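Local coordinates for protein beta chain (Acipenser persicus, PDB 6IYH) that probably carries oxygen as the beta subunit of a four-chain haemoglobin, holding its haem within an all-helical globin fold, at residues Gln25-Leu30 / Ala57-His62; Asp82-Leu87 / Ile137-Lys142; Asp4-Ala9 / Trp129-Ala134. All coordinates share one frame; numbering follows the deposited sequence.

Contact 1 (Gln25-Leu30 / Ala57-His62); sequences QALVRL and AQVHAH. With HEM (protoporphyrin IX containing Fe), chain D.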
loop_
_atom_site.group_PDB
_atom_site.type_symbol
_atom_site.label_atom_id
_atom_site.label_comp_id
_atom_site.label_asym_id
_atom_site.label_seq_id
_atom_site.Cartn_x
_atom_site.Cartn_y
_atom_site.Cartn_z
ATOM N N GLN B 25 -7.788 -15.256 -17.755
ATOM C CA GLN B 25 -8.654 -15.048 -16.541
ATOM C C GLN B 25 -8.037 -14.053 -15.576
ATOM O O GLN B 25 -8.774 -13.186 -15.042
ATOM C CB GLN B 25 -8.987 -16.303 -15.819
ATOM C CG GLN B 25 -9.858 -17.191 -16.645
ATOM C CD GLN B 25 -10.152 -18.523 -15.996
ATOM O OE1 GLN B 25 -10.257 -18.628 -14.749
ATOM N NE2 GLN B 25 -10.472 -19.519 -16.842
ATOM N N ALA B 26 -6.719 -14.163 -15.337
ATOM C CA ALA B 26 -6.049 -13.290 -14.457
ATOM C C ALA B 26 -6.033 -11.834 -14.968
ATOM O O ALA B 26 -6.343 -10.875 -14.165
ATOM C CB ALA B 26 -4.581 -13.759 -14.193
ATOM N N LEU B 27 -5.752 -11.650 -16.260
ATOM C CA LEU B 27 -5.739 -10.262 -16.757
ATOM C C LEU B 27 -7.156 -9.674 -16.829
ATOM O O LEU B 27 -7.328 -8.468 -16.617
ATOM C CB LEU B 27 -5.093 -10.228 -18.134
ATOM C CG LEU B 27 -4.880 -8.835 -18.690
ATOM C CD1 LEU B 27 -4.107 -7.949 -17.787
ATOM C CD2 LEU B 27 -4.141 -8.925 -20.051
ATOM N N VAL B 28 -8.170 -10.493 -17.168
ATOM C CA VAL B 28 -9.533 -10.051 -17.140
ATOM C C VAL B 28 -9.894 -9.490 -15.772
ATOM O O VAL B 28 -10.486 -8.393 -15.656
ATOM C CB VAL B 28 -10.536 -11.141 -17.550
ATOM C CG1 VAL B 28 -11.943 -10.691 -17.323
ATOM C CG2 VAL B 28 -10.316 -11.453 -19.020
ATOM N N ARG B 29 -9.579 -10.274 -14.752
ATOM C CA ARG B 29 -9.814 -9.842 -13.405
ATOM C C ARG B 29 -9.083 -8.593 -13.064
ATOM O O ARG B 29 -9.693 -7.718 -12.435
ATOM C CB ARG B 29 -9.590 -10.952 -12.367
ATOM C CG ARG B 29 -10.659 -12.089 -12.471
ATOM C CD ARG B 29 -10.288 -13.241 -11.553
ATOM N NE ARG B 29 -11.187 -14.350 -11.837
ATOM C CZ ARG B 29 -12.382 -14.488 -11.260
ATOM N NH1 ARG B 29 -12.795 -13.664 -10.291
ATOM N NH2 ARG B 29 -13.159 -15.476 -11.637
ATOM N N LEU B 30 -7.814 -8.437 -13.488
ATOM C CA LEU B 30 -7.108 -7.244 -13.216
ATOM C C LEU B 30 -7.887 -6.038 -13.776
ATOM O O LEU B 30 -8.098 -5.008 -13.126
ATOM C CB LEU B 30 -5.686 -7.259 -13.777
ATOM C CG LEU B 30 -4.920 -5.985 -13.549
ATOM C CD1 LEU B 30 -4.505 -5.837 -12.117
ATOM C CD2 LEU B 30 -3.752 -5.889 -14.483
ATOM N N ALA B 57 -10.001 -10.559 -27.673
ATOM C CA ALA B 57 -8.879 -11.417 -28.117
ATOM C C ALA B 57 -7.504 -10.924 -27.741
ATOM O O ALA B 57 -6.644 -11.725 -27.428
ATOM C CB ALA B 57 -8.984 -11.660 -29.651
ATOM N N GLN B 58 -7.279 -9.613 -27.729
ATOM C CA GLN B 58 -6.015 -9.055 -27.328
ATOM C C GLN B 58 -5.765 -9.171 -25.863
ATOM O O GLN B 58 -4.624 -9.391 -25.496
ATOM C CB GLN B 58 -5.838 -7.610 -27.764
ATOM C CG GLN B 58 -5.765 -7.600 -29.272
ATOM C CD GLN B 58 -5.760 -6.211 -29.816
ATOM O OE1 GLN B 58 -4.694 -5.618 -29.929
ATOM N NE2 GLN B 58 -6.959 -5.699 -30.249
ATOM N N VAL B 59 -6.829 -9.049 -25.091
ATOM C CA VAL B 59 -6.657 -9.321 -23.637
ATOM C C VAL B 59 -6.216 -10.768 -23.419
ATOM O O VAL B 59 -5.308 -11.062 -22.640
ATOM C CB VAL B 59 -7.956 -9.013 -22.905
ATOM C CG1 VAL B 59 -7.826 -9.391 -21.425
ATOM C CG2 VAL B 59 -8.213 -7.520 -22.970
ATOM N N HIS B 60 -6.922 -11.688 -24.056
ATOM C CA HIS B 60 -6.557 -13.081 -23.954
ATOM C C HIS B 60 -5.119 -13.313 -24.361
ATOM O O HIS B 60 -4.357 -14.024 -23.643
ATOM C CB HIS B 60 -7.442 -13.964 -24.767
ATOM C CG HIS B 60 -8.902 -13.775 -24.496
ATOM N ND1 HIS B 60 -9.856 -14.038 -25.458
ATOM C CD2 HIS B 60 -9.571 -13.230 -23.454
ATOM C CE1 HIS B 60 -11.053 -13.757 -24.971
ATOM N NE2 HIS B 60 -10.904 -13.325 -23.729
ATOM N N ALA B 61 -4.688 -12.785 -25.523
ATOM C CA ALA B 61 -3.326 -12.983 -25.935
ATOM C C ALA B 61 -2.293 -12.419 -24.957
ATOM O O ALA B 61 -1.209 -13.009 -24.662
ATOM C CB ALA B 61 -3.119 -12.391 -27.351
ATOM N N HIS B 62 -2.589 -11.245 -24.441
ATOM C CA HIS B 62 -1.677 -10.627 -23.506
ATOM C C HIS B 62 -1.578 -11.380 -22.175
ATOM O O HIS B 62 -0.501 -11.545 -21.601
ATOM C CB HIS B 62 -1.971 -9.136 -23.221
ATOM C CG HIS B 62 -0.857 -8.510 -22.483
ATOM N ND1 HIS B 62 0.404 -8.403 -23.046
ATOM C CD2 HIS B 62 -0.743 -8.087 -21.185
ATOM C CE1 HIS B 62 1.238 -7.948 -22.136
ATOM N NE2 HIS B 62 0.567 -7.713 -21.009
HETATM C CHA HEM D . 3.904 -5.970 -21.371
HETATM C CHB HEM D . 4.947 -9.298 -18.071
HETATM C CHC HEM D . 2.239 -6.848 -14.868
HETATM C CHD HEM D . 1.349 -3.450 -18.173
HETATM C C1A HEM D . 4.426 -7.052 -20.702
HETATM C C2A HEM D . 5.177 -8.072 -21.364
HETATM C C3A HEM D . 5.448 -9.003 -20.466
HETATM C C4A HEM D . 4.851 -8.612 -19.237
HETATM C CMA HEM D . 6.241 -10.290 -20.699
HETATM C CAA HEM D . 5.628 -8.108 -22.813
HETATM C CBA HEM D . 7.041 -7.538 -22.904
HETATM C CGA HEM D . 7.629 -7.544 -24.309
HETATM O O1A HEM D . 7.160 -6.835 -25.223
HETATM O O2A HEM D . 8.617 -8.252 -24.572
HETATM C C1B HEM D . 4.280 -8.927 -16.885
HETATM C C2B HEM D . 4.341 -9.667 -15.654
HETATM C C3B HEM D . 3.514 -9.007 -14.792
HETATM C C4B HEM D . 3.072 -7.792 -15.464
HETATM C CMB HEM D . 5.026 -11.008 -15.340
HETATM C CAB HEM D . 3.127 -9.276 -13.391
HETATM C CBB HEM D . 3.292 -10.469 -12.792
HETATM C C1C HEM D . 1.685 -5.737 -15.459
HETATM C C2C HEM D . 0.801 -4.756 -14.868
HETATM C C3C HEM D . 0.564 -3.778 -15.823
HETATM C C4C HEM D . 1.377 -4.120 -16.993
HETATM C CMC HEM D . 0.176 -4.992 -13.539
HETATM C CAC HEM D . -0.337 -2.598 -15.805
HETATM C CBC HEM D . -1.216 -2.429 -14.806
HETATM C C1D HEM D . 1.946 -3.942 -19.347
HETATM C C2D HEM D . 1.787 -3.248 -20.613
HETATM C C3D HEM D . 2.531 -3.901 -21.517
HETATM C C4D HEM D . 3.078 -5.023 -20.753
HETATM C CMD HEM D . 1.023 -1.942 -20.841
HETATM C CAD HEM D . 2.687 -3.612 -23.003
HETATM C CBD HEM D . 1.381 -4.173 -23.639
HETATM C CGD HEM D . 1.244 -4.058 -25.149
HETATM O O1D HEM D . 1.657 -4.954 -25.907
HETATM O O2D HEM D . 0.634 -3.101 -25.620
HETATM N NA HEM D . 4.239 -7.399 -19.431
HETATM N NB HEM D . 3.587 -7.779 -16.707
HETATM N NC HEM D . 2.030 -5.273 -16.720
HETATM N ND HEM D . 2.759 -5.027 -19.398
HETATM FE FE HEM D . 3.189 -6.335 -18.094
HETATM O O HOH W 1 1.401 -7.310 -18.527
#
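Leu27 reaches across from helix 19-33 with its CD2 methyl and touches two residues of the facing helix. CD2 of Leu27 lies 3.7 Å from CD2 of His62, near the imidazole plane and at its edge, and 4.0 Å from CG1 of Val59. The Val59 methyl also takes CG2 of Val28, the two side chains crossing at about a right angle. No hydrogen bond joins the segments; van der Waals contact sets the Leu27 methyl against the Val59 carbonyl and the imidazole edge.

The histidine ring points toward the haem, its CG anti to the backbone N (chi1 -169°). CE1 of His62 sits 3.4 Å from the porphyrin CHA carbon, and NE2 of His62 hydrogen-bonds at 2.6 Å to a water whose O is 2.1 Å from the iron. Replacing His62 with an alanine would probably leave this iron-bound water without its imidazole partner and the Leu27 methyl without the ring edge.

Further out, Phe41 meets the His62 ring at an inclined angle, and Phe44 and Ile47 pack on Val59. At 8.7 Å and 119° the helix axes make the steep crossing of helices B and E in the globin fold, with His62 as distal histidine.

Contact 2 (Asp82-Leu87 / Ile137-Lys142); sequences DAFTAL and ISALSK. With HEM (protoporphyrin IX containing Fe), chain D.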
loop_
_atom_site.group_PDB
_atom_site.type_symbol
_atom_site.label_atom_id
_atom_site.label_comp_id
_atom_site.label_asym_id
_atom_site.label_seq_id
_atom_site.Cartn_x
_atom_site.Cartn_y
_atom_site.Cartn_z
ATOM N N ASP B 82 17.510 -10.841 -11.434
ATOM C CA ASP B 82 18.448 -10.782 -12.597
ATOM C C ASP B 82 17.736 -11.047 -13.949
ATOM O O ASP B 82 17.845 -10.304 -14.933
ATOM C CB ASP B 82 19.669 -11.766 -12.398
ATOM C CG ASP B 82 20.492 -12.034 -13.738
ATOM O OD1 ASP B 82 20.107 -12.939 -14.544
ATOM O OD2 ASP B 82 21.530 -11.337 -13.984
ATOM N N ALA B 83 16.957 -12.112 -13.980
ATOM C CA ALA B 83 16.271 -12.516 -15.188
ATOM C C ALA B 83 15.211 -11.465 -15.658
ATOM O O ALA B 83 14.973 -11.265 -16.875
ATOM C CB ALA B 83 15.613 -13.846 -14.893
ATOM N N PHE B 84 14.620 -10.759 -14.686
ATOM C CA PHE B 84 13.549 -9.803 -14.991
ATOM C C PHE B 84 14.059 -8.357 -15.106
ATOM O O PHE B 84 13.289 -7.408 -15.216
ATOM C CB PHE B 84 12.445 -9.939 -13.941
ATOM C CG PHE B 84 11.299 -10.880 -14.324
ATOM C CD1 PHE B 84 11.481 -12.059 -15.071
ATOM C CD2 PHE B 84 10.007 -10.604 -13.868
ATOM C CE1 PHE B 84 10.391 -12.917 -15.366
ATOM C CE2 PHE B 84 8.908 -11.452 -14.170
ATOM C CZ PHE B 84 9.108 -12.596 -14.910
ATOM N N THR B 85 15.366 -8.171 -15.106
ATOM C CA THR B 85 15.904 -6.829 -15.242
ATOM C C THR B 85 15.360 -6.015 -16.371
ATOM O O THR B 85 14.893 -4.905 -16.141
ATOM C CB THR B 85 17.462 -6.847 -15.368
ATOM O OG1 THR B 85 18.009 -7.447 -14.210
ATOM C CG2 THR B 85 17.954 -5.457 -15.447
ATOM N N ALA B 86 15.418 -6.494 -17.598
ATOM C CA ALA B 86 14.913 -5.733 -18.705
ATOM C C ALA B 86 13.384 -5.492 -18.556
ATOM O O ALA B 86 12.858 -4.411 -18.921
ATOM C CB ALA B 86 15.192 -6.436 -20.052
ATOM N N LEU B 87 12.680 -6.539 -18.166
ATOM C CA LEU B 87 11.220 -6.461 -18.054
ATOM C C LEU B 87 10.799 -5.420 -17.006
ATOM O O LEU B 87 9.814 -4.666 -17.221
ATOM C CB LEU B 87 10.641 -7.881 -17.751
ATOM C CG LEU B 87 9.183 -8.050 -17.976
ATOM C CD1 LEU B 87 8.747 -7.782 -19.428
ATOM C CD2 LEU B 87 8.716 -9.432 -17.523
ATOM N N ILE B 137 6.914 -10.016 -7.988
ATOM C CA ILE B 137 6.601 -8.610 -7.769
ATOM C C ILE B 137 7.845 -7.784 -7.412
ATOM O O ILE B 137 8.063 -6.673 -7.916
ATOM C CB ILE B 137 5.551 -8.485 -6.683
ATOM C CG1 ILE B 137 4.214 -8.978 -7.216
ATOM C CG2 ILE B 137 5.420 -7.048 -6.194
ATOM C CD1 ILE B 137 3.257 -9.373 -6.144
ATOM N N SER B 138 8.612 -8.326 -6.518
ATOM C CA SER B 138 9.827 -7.674 -6.094
ATOM C C SER B 138 10.762 -7.504 -7.329
ATOM O O SER B 138 11.364 -6.424 -7.535
ATOM C CB SER B 138 10.450 -8.458 -4.946
ATOM O OG SER B 138 11.729 -7.909 -4.711
ATOM N N ALA B 139 10.927 -8.560 -8.132
ATOM C CA ALA B 139 11.758 -8.458 -9.349
ATOM C C ALA B 139 11.264 -7.390 -10.340
ATOM O O ALA B 139 12.083 -6.662 -10.973
ATOM C CB ALA B 139 11.856 -9.786 -10.027
ATOM N N LEU B 140 9.923 -7.285 -10.510
ATOM C CA LEU B 140 9.368 -6.295 -11.400
ATOM C C LEU B 140 9.478 -4.877 -10.870
ATOM O O LEU B 140 9.590 -3.981 -11.676
ATOM C CB LEU B 140 7.883 -6.595 -11.711
ATOM C CG LEU B 140 7.761 -7.785 -12.638
ATOM C CD1 LEU B 140 6.311 -8.199 -12.744
ATOM C CD2 LEU B 140 8.279 -7.413 -14.030
ATOM N N SER B 141 9.429 -4.721 -9.554
ATOM C CA SER B 141 9.563 -3.401 -8.860
ATOM C C SER B 141 11.041 -2.910 -8.770
ATOM O O SER B 141 11.332 -1.743 -8.524
ATOM C CB SER B 141 8.944 -3.516 -7.484
ATOM O OG SER B 141 7.590 -3.958 -7.595
ATOM N N LYS B 142 12.010 -3.775 -9.045
ATOM C CA LYS B 142 13.401 -3.485 -8.642
ATOM C C LYS B 142 14.029 -2.344 -9.434
ATOM O O LYS B 142 14.683 -1.441 -8.864
ATOM C CB LYS B 142 14.285 -4.739 -8.770
ATOM C CG LYS B 142 15.655 -4.482 -8.196
ATOM C CD LYS B 142 16.496 -5.719 -8.183
ATOM C CE LYS B 142 17.653 -5.511 -7.220
ATOM N NZ LYS B 142 18.771 -6.424 -7.579
HETATM C CHA HEM D . 3.904 -5.970 -21.371
HETATM C CHB HEM D . 4.947 -9.298 -18.071
HETATM C CHC HEM D . 2.239 -6.848 -14.868
HETATM C CHD HEM D . 1.349 -3.450 -18.173
HETATM C C1A HEM D . 4.426 -7.052 -20.702
HETATM C C2A HEM D . 5.177 -8.072 -21.364
HETATM C C3A HEM D . 5.448 -9.003 -20.466
HETATM C C4A HEM D . 4.851 -8.612 -19.237
HETATM C CMA HEM D . 6.241 -10.290 -20.699
HETATM C CAA HEM D . 5.628 -8.108 -22.813
HETATM C CBA HEM D . 7.041 -7.538 -22.904
HETATM C CGA HEM D . 7.629 -7.544 -24.309
HETATM O O1A HEM D . 7.160 -6.835 -25.223
HETATM O O2A HEM D . 8.617 -8.252 -24.572
HETATM C C1B HEM D . 4.280 -8.927 -16.885
HETATM C C2B HEM D . 4.341 -9.667 -15.654
HETATM C C3B HEM D . 3.514 -9.007 -14.792
HETATM C C4B HEM D . 3.072 -7.792 -15.464
HETATM C CMB HEM D . 5.026 -11.008 -15.340
HETATM C CAB HEM D . 3.127 -9.276 -13.391
HETATM C CBB HEM D . 3.292 -10.469 -12.792
HETATM C C1C HEM D . 1.685 -5.737 -15.459
HETATM C C2C HEM D . 0.801 -4.756 -14.868
HETATM C C3C HEM D . 0.564 -3.778 -15.823
HETATM C C4C HEM D . 1.377 -4.120 -16.993
HETATM C CMC HEM D . 0.176 -4.992 -13.539
HETATM C CAC HEM D . -0.337 -2.598 -15.805
HETATM C CBC HEM D . -1.216 -2.429 -14.806
HETATM C C1D HEM D . 1.946 -3.942 -19.347
HETATM C C2D HEM D . 1.787 -3.248 -20.613
HETATM C C3D HEM D . 2.531 -3.901 -21.517
HETATM C C4D HEM D . 3.078 -5.023 -20.753
HETATM C CMD HEM D . 1.023 -1.942 -20.841
HETATM C CAD HEM D . 2.687 -3.612 -23.003
HETATM C CBD HEM D . 1.381 -4.173 -23.639
HETATM C CGD HEM D . 1.244 -4.058 -25.149
HETATM O O1D HEM D . 1.657 -4.954 -25.907
HETATM O O2D HEM D . 0.634 -3.101 -25.620
HETATM N NA HEM D . 4.239 -7.399 -19.431
HETATM N NB HEM D . 3.587 -7.779 -16.707
HETATM N NC HEM D . 2.030 -5.273 -16.720
HETATM N ND HEM D . 2.759 -5.027 -19.398
HETATM FE FE HEM D . 3.189 -6.335 -18.094
HETATM O O HOH W 1 1.401 -7.310 -18.527
#
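Phe84 and Leu140 are brought together by their side-chain torsions. In Leu140, chi1 -73° sets CG anti to the carbonyl carbon, and chi2 171° turns CD2 to the phenyl ring and CD1 to the haem; Phe84, at chi1 -94°, swings its ring over from the junction of helix 80-83 and helix 85-94. Leu140 CD2 stands 3.6 Å from Phe84 CD2, the two side chains meeting obliquely. Nearer the backbone, CB of Phe84 and CB of Ala139 lie 4.0 Å apart.

CD2 of Leu87 lies over one face of the Phe84 ring, offset toward the rim, and 4.1 Å from CD2 of Leu140. In globin terms this is the F region resting on helix H at the proximal side of the haem, and both leucines belong to the haem pocket. CD1 of Leu140 comes within 3.4 Å of the vinyl carbon CAB, while CD1 of Leu87 lies 3.7 Å from C3A.

The carbonyl of Leu87 is hydrogen-bonded to ND1 of His91, probably the proximal iron ligand. Leu140 O is hydrogen-bonded to OG of Ser88, joining helix 123-142 to helix 85-94. Ser69 and Ala73 of helix 57-75 pack against Phe84.

Contact 3 (Asp4-Ala9 / Trp129-Ala134); sequences DSERFA and WQKMIA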
loop_
_atom_site.group_PDB
_atom_site.type_symbol
_atom_site.label_atom_id
_atom_site.label_comp_id
_atom_site.label_asym_id
_atom_site.label_seq_id
_atom_site.Cartn_x
_atom_site.Cartn_y
_atom_site.Cartn_z
ATOM N N ASP B 4 12.540 -27.667 -0.711
ATOM C CA ASP B 4 12.164 -28.671 -1.708
ATOM C C ASP B 4 10.661 -28.797 -1.812
ATOM O O ASP B 4 10.128 -28.943 -2.908
ATOM C CB ASP B 4 12.717 -30.049 -1.350
ATOM C CG ASP B 4 14.179 -30.155 -1.556
ATOM O OD1 ASP B 4 14.807 -29.326 -2.236
ATOM O OD2 ASP B 4 14.708 -31.147 -1.019
ATOM N N SER B 5 9.991 -28.771 -0.685
ATOM C CA SER B 5 8.557 -28.810 -0.690
ATOM C C SER B 5 7.938 -27.638 -1.511
ATOM O O SER B 5 6.913 -27.829 -2.220
ATOM C CB SER B 5 8.035 -28.760 0.695
ATOM O OG SER B 5 6.662 -28.834 0.613
ATOM N N GLU B 6 8.510 -26.453 -1.351
ATOM C CA GLU B 6 8.021 -25.253 -2.096
ATOM C C GLU B 6 8.246 -25.440 -3.566
ATOM O O GLU B 6 7.318 -25.200 -4.384
ATOM C CB GLU B 6 8.704 -23.974 -1.640
ATOM C CG GLU B 6 8.212 -23.471 -0.298
ATOM C CD GLU B 6 9.135 -22.414 0.309
ATOM O OE1 GLU B 6 10.261 -22.202 -0.123
ATOM O OE2 GLU B 6 8.706 -21.802 1.248
ATOM N N ARG B 7 9.447 -25.880 -3.936
ATOM C CA ARG B 7 9.792 -26.110 -5.321
ATOM C C ARG B 7 8.845 -27.066 -6.004
ATOM O O ARG B 7 8.421 -26.836 -7.134
ATOM C CB ARG B 7 11.172 -26.717 -5.460
ATOM C CG ARG B 7 12.275 -25.730 -5.487
ATOM C CD ARG B 7 13.595 -26.431 -5.708
ATOM N NE ARG B 7 14.659 -25.557 -5.240
ATOM C CZ ARG B 7 15.196 -24.569 -5.932
ATOM N NH1 ARG B 7 14.814 -24.322 -7.175
ATOM N NH2 ARG B 7 16.181 -23.854 -5.392
ATOM N N PHE B 8 8.499 -28.116 -5.265
ATOM C CA PHE B 8 7.597 -29.128 -5.714
ATOM C C PHE B 8 6.177 -28.629 -5.878
ATOM O O PHE B 8 5.533 -28.955 -6.871
ATOM C CB PHE B 8 7.561 -30.256 -4.688
ATOM C CG PHE B 8 6.663 -31.385 -5.073
ATOM C CD1 PHE B 8 7.050 -32.291 -6.036
ATOM C CD2 PHE B 8 5.425 -31.522 -4.487
ATOM C CE1 PHE B 8 6.232 -33.329 -6.351
ATOM C CE2 PHE B 8 4.586 -32.550 -4.821
ATOM C CZ PHE B 8 4.997 -33.463 -5.738
ATOM N N ALA B 9 5.680 -27.885 -4.894
ATOM C CA ALA B 9 4.351 -27.255 -4.950
ATOM C C ALA B 9 4.223 -26.371 -6.195
ATOM O O ALA B 9 3.181 -26.415 -6.847
ATOM C CB ALA B 9 4.073 -26.452 -3.662
ATOM N N TRP B 129 2.993 -20.559 -3.700
ATOM C CA TRP B 129 2.633 -19.673 -4.811
ATOM C C TRP B 129 2.630 -18.172 -4.400
ATOM O O TRP B 129 3.086 -17.349 -5.180
ATOM C CB TRP B 129 1.315 -20.068 -5.468
ATOM C CG TRP B 129 1.584 -21.160 -6.420
ATOM C CD1 TRP B 129 1.559 -22.487 -6.173
ATOM C CD2 TRP B 129 2.048 -20.996 -7.734
ATOM N NE1 TRP B 129 1.985 -23.199 -7.311
ATOM C CE2 TRP B 129 2.319 -22.291 -8.258
ATOM C CE3 TRP B 129 2.343 -19.871 -8.519
ATOM C CZ2 TRP B 129 2.762 -22.486 -9.554
ATOM C CZ3 TRP B 129 2.825 -20.068 -9.843
ATOM C CH2 TRP B 129 3.011 -21.372 -10.337
ATOM N N GLN B 130 2.192 -17.864 -3.209
ATOM C CA GLN B 130 2.295 -16.468 -2.742
ATOM C C GLN B 130 3.751 -16.017 -2.636
ATOM O O GLN B 130 4.113 -14.929 -3.027
ATOM C CB GLN B 130 1.576 -16.335 -1.453
ATOM C CG GLN B 130 1.611 -14.925 -0.873
ATOM C CD GLN B 130 0.880 -13.951 -1.780
ATOM O OE1 GLN B 130 -0.090 -14.308 -2.454
ATOM N NE2 GLN B 130 1.404 -12.712 -1.832
ATOM N N LYS B 131 4.643 -16.924 -2.203
ATOM C CA LYS B 131 6.030 -16.616 -2.143
ATOM C C LYS B 131 6.562 -16.400 -3.532
ATOM O O LYS B 131 7.316 -15.451 -3.793
ATOM C CB LYS B 131 6.779 -17.750 -1.376
ATOM C CG LYS B 131 8.277 -17.543 -1.327
ATOM C CD LYS B 131 8.923 -18.666 -0.551
ATOM C CE LYS B 131 10.415 -18.581 -0.708
ATOM N NZ LYS B 131 11.022 -19.543 0.273
ATOM N N MET B 132 6.190 -17.251 -4.488
ATOM C CA MET B 132 6.606 -17.070 -5.850
ATOM C C MET B 132 6.097 -15.753 -6.414
ATOM O O MET B 132 6.816 -15.008 -7.102
ATOM C CB MET B 132 6.117 -18.213 -6.780
ATOM C CG MET B 132 6.602 -18.182 -8.218
ATOM S SD MET B 132 8.411 -18.570 -8.315
ATOM C CE MET B 132 8.919 -17.465 -9.553
ATOM N N ILE B 133 4.823 -15.489 -6.190
ATOM C CA ILE B 133 4.273 -14.174 -6.636
ATOM C C ILE B 133 5.061 -12.972 -6.050
ATOM O O ILE B 133 5.332 -12.025 -6.739
ATOM C CB ILE B 133 2.758 -14.166 -6.343
ATOM C CG1 ILE B 133 2.052 -15.032 -7.348
ATOM C CG2 ILE B 133 2.146 -12.744 -6.340
ATOM C CD1 ILE B 133 0.711 -15.526 -6.889
ATOM N N ALA B 134 5.310 -12.988 -4.743
ATOM C CA ALA B 134 6.082 -11.956 -4.061
ATOM C C ALA B 134 7.461 -11.784 -4.666
ATOM O O ALA B 134 7.934 -10.682 -4.847
ATOM C CB ALA B 134 6.094 -12.251 -2.582
HETATM O O HOH W 2 10.049 -20.396 3.314
#
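Glu6 and Lys131 form a salt bridge between helix 4-14 and helix 123-142, with Lys131 NZ donating to Glu6 OE1 at 2.8 Å. The lysine chain is extended throughout, starting with CG anti to the backbone N (chi1 177°), and crosses the glutamate at about a right angle. NZ approaches OE1 on its syn side, 28° out of the carboxylate plane.

Each oxygen of the carboxylate has its own partners. OE1 is shared by the ammonium group and the backbone N of Thr3, the residue before helix 4-14, a bond of the kind found in a capping box. Glu6 OE2 accepts a hydrogen bond from a water at 2.8 Å, and this water in turn accepts a weak bond from Lys131 NZ at 3.3 Å. The ammonium also donates to the carbonyl of Glu1 and makes a cation-pi contact with Trp2, tying the N-terminal residues to the same charge.

These are helices A and H of the globin fold, the first and last of the chain, brought into contact. A weak hydrogen bond runs from Trp129 NE1 to Ala9 O, 3.5 Å away near the ring plane at its edge, with an N-H...O angle of 150°. The indole also packs on Ile10 and Leu13 of helix 4-14 and on Ile74 of helix 57-75. Lys131 also packs on His145 of the second subunit, another copy of this protein.

Contacts 1 and 2 both border the haem, yet they lie on opposite sides of the chain's centre, about 21 Å apart between centres. All three are largely buried: every touching residue of contact 1 is, while Leu87 in contact 2 and Glu6 in contact 3 are partly exposed. Neither haem contact has a hydrogen bond between its segments; contact 2 is aliphatic and aromatic, while contact 1 includes a histidine that also meets the iron-bound water. Contact 3 bears on no haem atom; it is joined by charge and water, and its lysine reaches a second subunit. Helix 123-142 serves contacts 2 and 3, whereas contact 1 lies within the chain loop that contact 3 closes.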